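Local coordinates for conserved protein (Methanothermobacter thermautotrophicus, PDB 2WNY) that is of unknown function but belongs to an RNA-binding protein family encoded in the archaeal exosome superoperon, and so probably contacts RNA, at residues H9-E23 with G46-D60. The protein carries 1 engineered substitution. Numbering follows the deposited sequence.
Engineered in segment 9-23: Cys14 (natural residue Arg). With NI (nickel (II) ion), chain C.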
# COMPACT_ATOMS: atom_id res chain seq x y z
N HIS A 9 11.13 5.24 1.44
CA HIS A 9 12.28 4.53 0.87
C HIS A 9 11.85 3.55 -0.21
O HIS A 9 12.45 3.43 -1.28
CB HIS A 9 13.03 3.82 1.98
CG HIS A 9 13.74 4.75 2.91
ND1 HIS A 9 14.71 5.63 2.47
CD2 HIS A 9 13.63 4.95 4.24
CE1 HIS A 9 15.17 6.33 3.50
NE2 HIS A 9 14.53 5.93 4.59
N ASN A 10 10.77 2.84 0.10
CA ASN A 10 10.26 1.81 -0.78
C ASN A 10 8.84 1.46 -0.35
O ASN A 10 8.39 1.87 0.74
CB ASN A 10 11.19 0.59 -0.76
CG ASN A 10 11.20 -0.12 0.60
OD1 ASN A 10 10.18 -0.62 1.04
ND2 ASN A 10 12.36 -0.16 1.25
N ILE A 11 8.12 0.74 -1.20
CA ILE A 11 6.79 0.21 -0.84
C ILE A 11 6.78 -1.26 -1.20
O ILE A 11 7.10 -1.63 -2.34
CB ILE A 11 5.66 0.88 -1.65
CG1 ILE A 11 5.72 2.40 -1.52
CG2 ILE A 11 4.29 0.35 -1.17
CD1 ILE A 11 4.56 3.12 -2.19
N SER A 12 6.44 -2.10 -0.22
CA SER A 12 6.15 -3.50 -0.47
C SER A 12 4.64 -3.59 -0.63
O SER A 12 3.90 -2.89 0.08
CB SER A 12 6.59 -4.39 0.69
OG SER A 12 8.00 -4.45 0.79
N TYR A 13 4.17 -4.42 -1.57
CA TYR A 13 2.73 -4.60 -1.74
C TYR A 13 2.39 -6.06 -1.92
O TYR A 13 3.22 -6.87 -2.40
CB TYR A 13 2.17 -3.73 -2.88
CG TYR A 13 2.71 -4.11 -4.24
CD1 TYR A 13 2.14 -5.17 -4.97
CD2 TYR A 13 3.78 -3.43 -4.80
CE1 TYR A 13 2.63 -5.53 -6.21
CE2 TYR A 13 4.27 -3.79 -6.02
CZ TYR A 13 3.69 -4.83 -6.73
OH TYR A 13 4.19 -5.18 -7.95
N CYS A 14 1.18 -6.40 -1.48
CA CYS A 14 0.67 -7.73 -1.56
C CYS A 14 -0.83 -7.67 -1.87
O CYS A 14 -1.54 -6.87 -1.27
CB CYS A 14 0.91 -8.41 -0.20
SG CYS A 14 0.49 -10.08 -0.18
N LEU A 15 -1.32 -8.50 -2.79
CA LEU A 15 -2.79 -8.68 -2.95
C LEU A 15 -3.07 -10.04 -3.54
O LEU A 15 -2.13 -10.72 -4.00
CB LEU A 15 -3.50 -7.54 -3.71
CG LEU A 15 -3.33 -7.33 -5.22
CD1 LEU A 15 -4.39 -6.35 -5.69
CD2 LEU A 15 -1.92 -6.86 -5.56
N MET A 16 -4.32 -10.48 -3.44
CA MET A 16 -4.65 -11.85 -3.71
C MET A 16 -5.60 -11.96 -4.86
O MET A 16 -6.41 -11.06 -5.11
CB MET A 16 -5.24 -12.51 -2.45
CG MET A 16 -4.98 -11.68 -1.22
SD MET A 16 -4.54 -12.62 0.22
CE MET A 16 -2.77 -12.41 0.12
N VAL A 17 -5.49 -13.08 -5.57
CA VAL A 17 -6.42 -13.38 -6.65
C VAL A 17 -7.08 -14.70 -6.29
O VAL A 17 -6.42 -15.76 -6.28
CB VAL A 17 -5.73 -13.54 -8.01
CG1 VAL A 17 -6.77 -13.75 -9.12
CG2 VAL A 17 -4.84 -12.32 -8.33
N TYR A 18 -8.38 -14.64 -6.02
CA TYR A 18 -9.15 -15.84 -5.71
C TYR A 18 -9.61 -16.51 -7.02
O TYR A 18 -9.46 -15.96 -8.12
CB TYR A 18 -10.31 -15.51 -4.76
CG TYR A 18 -9.79 -15.24 -3.36
CD1 TYR A 18 -9.72 -16.26 -2.41
CD2 TYR A 18 -9.32 -13.97 -3.00
CE1 TYR A 18 -9.21 -16.04 -1.14
CE2 TYR A 18 -8.80 -13.74 -1.73
CZ TYR A 18 -8.74 -14.76 -0.81
OH TYR A 18 -8.22 -14.54 0.42
N GLY A 19 -10.14 -17.72 -6.88
CA GLY A 19 -10.47 -18.54 -8.04
C GLY A 19 -11.47 -17.88 -8.98
O GLY A 19 -11.34 -17.99 -10.18
N THR A 20 -12.48 -17.18 -8.44
CA THR A 20 -13.46 -16.53 -9.31
C THR A 20 -12.99 -15.19 -9.87
O THR A 20 -13.67 -14.60 -10.70
CB THR A 20 -14.78 -16.25 -8.59
OG1 THR A 20 -14.53 -15.35 -7.49
CG2 THR A 20 -15.40 -17.57 -8.12
N GLU A 21 -11.84 -14.70 -9.41
CA GLU A 21 -11.37 -13.39 -9.87
C GLU A 21 -10.63 -13.40 -11.19
O GLU A 21 -9.98 -14.38 -11.57
CB GLU A 21 -10.52 -12.73 -8.81
CG GLU A 21 -11.35 -12.33 -7.57
CD GLU A 21 -10.49 -11.59 -6.60
OE1 GLU A 21 -9.58 -12.22 -6.01
OE2 GLU A 21 -10.70 -10.36 -6.46
N ASP A 22 -10.76 -12.27 -11.90
CA ASP A 22 -10.06 -12.06 -13.15
C ASP A 22 -8.73 -11.42 -12.76
O ASP A 22 -8.72 -10.31 -12.29
CB ASP A 22 -10.87 -11.08 -14.01
CG ASP A 22 -10.30 -10.91 -15.43
OD1 ASP A 22 -9.09 -10.66 -15.57
OD2 ASP A 22 -11.08 -11.03 -16.38
N GLU A 23 -7.61 -12.13 -12.94
CA GLU A 23 -6.31 -11.52 -12.55
C GLU A 23 -6.06 -10.14 -13.21
O GLU A 23 -5.47 -9.26 -12.58
CB GLU A 23 -5.12 -12.47 -12.82
CG GLU A 23 -3.79 -11.94 -12.25
CD GLU A 23 -2.59 -12.75 -12.69
OE1 GLU A 23 -2.40 -13.84 -12.14
OE2 GLU A 23 -1.83 -12.30 -13.58
N GLY A 46 -5.46 -18.47 0.73
CA GLY A 46 -5.98 -17.25 1.32
C GLY A 46 -7.06 -17.54 2.35
O GLY A 46 -7.04 -18.57 3.04
N TYR A 47 -8.02 -16.63 2.42
CA TYR A 47 -9.18 -16.74 3.28
C TYR A 47 -9.82 -18.10 3.13
O TYR A 47 -10.05 -18.58 2.00
CB TYR A 47 -10.16 -15.64 2.86
CG TYR A 47 -11.36 -15.43 3.75
CD1 TYR A 47 -11.25 -14.71 4.95
CD2 TYR A 47 -12.62 -15.88 3.35
CE1 TYR A 47 -12.39 -14.48 5.75
CE2 TYR A 47 -13.75 -15.65 4.15
CZ TYR A 47 -13.62 -14.96 5.33
OH TYR A 47 -14.75 -14.76 6.10
N HIS A 48 -10.07 -18.74 4.27
CA HIS A 48 -10.72 -20.06 4.35
C HIS A 48 -9.96 -21.17 3.63
O HIS A 48 -10.55 -22.19 3.24
CB HIS A 48 -12.17 -19.95 3.86
CG HIS A 48 -13.08 -19.26 4.83
ND1 HIS A 48 -14.43 -19.13 4.62
CD2 HIS A 48 -12.82 -18.69 6.03
CE1 HIS A 48 -14.98 -18.51 5.65
NE2 HIS A 48 -14.02 -18.23 6.52
N GLY A 49 -8.66 -20.97 3.44
CA GLY A 49 -7.81 -21.97 2.79
C GLY A 49 -8.04 -22.08 1.29
O GLY A 49 -7.59 -23.04 0.65
N ASN A 50 -8.73 -21.09 0.73
CA ASN A 50 -8.94 -21.03 -0.71
C ASN A 50 -7.65 -20.75 -1.47
O ASN A 50 -6.84 -19.93 -1.02
CB ASN A 50 -10.07 -20.05 -1.03
CG ASN A 50 -11.42 -20.58 -0.56
OD1 ASN A 50 -12.11 -19.98 0.27
ND2 ASN A 50 -11.78 -21.74 -1.06
N PRO A 51 -7.43 -21.47 -2.58
CA PRO A 51 -6.17 -21.29 -3.29
C PRO A 51 -6.18 -19.93 -3.94
O PRO A 51 -7.21 -19.50 -4.48
CB PRO A 51 -6.15 -22.41 -4.33
CG PRO A 51 -7.57 -22.89 -4.44
CD PRO A 51 -8.32 -22.45 -3.23
N ILE A 52 -5.06 -19.23 -3.83
CA ILE A 52 -4.94 -17.90 -4.41
C ILE A 52 -3.63 -17.79 -5.16
O ILE A 52 -2.70 -18.59 -4.95
CB ILE A 52 -4.96 -16.79 -3.34
CG1 ILE A 52 -3.84 -17.02 -2.30
CG2 ILE A 52 -6.34 -16.73 -2.66
CD1 ILE A 52 -3.67 -15.88 -1.27
N THR A 53 -3.57 -16.83 -6.07
CA THR A 53 -2.30 -16.32 -6.51
C THR A 53 -2.06 -15.10 -5.65
O THR A 53 -2.93 -14.25 -5.51
CB THR A 53 -2.32 -15.89 -7.98
OG1 THR A 53 -2.59 -17.03 -8.78
CG2 THR A 53 -0.96 -15.35 -8.39
N VAL A 54 -0.88 -15.04 -5.04
CA VAL A 54 -0.46 -13.80 -4.37
C VAL A 54 0.33 -12.98 -5.38
O VAL A 54 1.25 -13.50 -6.01
CB VAL A 54 0.41 -14.10 -3.12
CG1 VAL A 54 1.11 -12.84 -2.63
CG2 VAL A 54 -0.46 -14.66 -2.02
N LEU A 55 -0.06 -11.72 -5.53
CA LEU A 55 0.71 -10.77 -6.33
C LEU A 55 1.48 -9.89 -5.37
O LEU A 55 0.89 -9.16 -4.59
CB LEU A 55 -0.24 -9.91 -7.18
CG LEU A 55 -1.14 -10.73 -8.12
CD1 LEU A 55 -2.27 -9.84 -8.69
CD2 LEU A 55 -0.33 -11.38 -9.26
N ARG A 56 2.80 -9.98 -5.43
CA ARG A 56 3.70 -9.27 -4.53
C ARG A 56 4.75 -8.45 -5.29
O ARG A 56 5.15 -8.79 -6.40
CB ARG A 56 4.48 -10.28 -3.69
CG ARG A 56 3.82 -10.75 -2.45
CD ARG A 56 4.82 -11.63 -1.68
NE ARG A 56 4.18 -12.79 -1.04
CZ ARG A 56 3.80 -12.86 0.23
NH1 ARG A 56 4.00 -11.83 1.05
NH2 ARG A 56 3.22 -13.96 0.68
N GLY A 57 5.22 -7.38 -4.66
CA GLY A 57 6.33 -6.61 -5.22
C GLY A 57 6.94 -5.76 -4.14
O GLY A 57 6.34 -5.53 -3.08
N ARG A 58 8.17 -5.36 -4.40
CA ARG A 58 8.84 -4.32 -3.63
C ARG A 58 9.30 -3.30 -4.66
O ARG A 58 10.06 -3.61 -5.61
CB ARG A 58 10.00 -4.88 -2.80
CG ARG A 58 10.49 -3.92 -1.72
CD ARG A 58 11.75 -4.47 -1.09
NE ARG A 58 12.69 -3.42 -0.65
CZ ARG A 58 13.30 -2.55 -1.45
NH1 ARG A 58 13.06 -2.53 -2.76
NH2 ARG A 58 14.15 -1.66 -0.94
N LEU A 59 8.76 -2.10 -4.51
CA LEU A 59 8.96 -1.04 -5.45
C LEU A 59 9.88 0.00 -4.81
O LEU A 59 9.63 0.44 -3.68
CB LEU A 59 7.60 -0.41 -5.73
CG LEU A 59 7.61 0.89 -6.53
CD1 LEU A 59 7.63 0.57 -8.01
CD2 LEU A 59 6.39 1.74 -6.16
N ASP A 60 10.96 0.38 -5.50
CA ASP A 60 11.79 1.47 -5.04
C ASP A 60 12.14 2.46 -6.17
O ASP A 60 12.95 3.37 -5.97
CB ASP A 60 13.05 0.95 -4.31
CG ASP A 60 14.12 0.42 -5.26
OD1 ASP A 60 13.80 0.05 -6.41
OD2 ASP A 60 15.30 0.35 -4.85
NI NI C . -14.14 -17.63 8.44
O HOH W 1 -9.92 -19.22 -4.48
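Strands 10-17 and 51-59 pair antiparallel within the sheet, Ile11, Tyr13, Leu15 and Val17 each exchanging two backbone hydrogen bonds with Leu59, Gly57, Leu55 and Thr53. On the face bearing these residues, the Tyr13 ring folds back across the neighbouring strand, its CG lying between the backbone N and the carbonyl carbon (chi1 65°). Gly57 CA sits over the ring face, 3.8 Å from the centroid, a CH-pi contact for which the glycine makes room: a CB there would strike Tyr13 OH. An alanine in place of Tyr13 is likely to leave Gly57 without this cover and open a gap facing Leu30 of helix 23-30. Farther along, Val17 CG2 meets Leu55 CD1 at 3.6 Å, and helix 23-30 packs on Val17 through Val26. The opposite face carries Cys14, an engineered residue, whose SG touches Val54 CG1 at 3.7 Å. Beyond Val17, Ile52 CG2 presses on the Tyr18 ring, 3.4 Å from its centroid, while Tyr47 N, in the ring plane, donates to Tyr18 OH (2.9 Å, 162° at the hydrogen). That bond ties Tyr18 to the turn whose His48 NE2 binds nickel at 2.0 Å. Such glycine-tyrosine pairing at a hydrogen-bonded site is an aromatic rescue of glycine in an antiparallel beta-sheet.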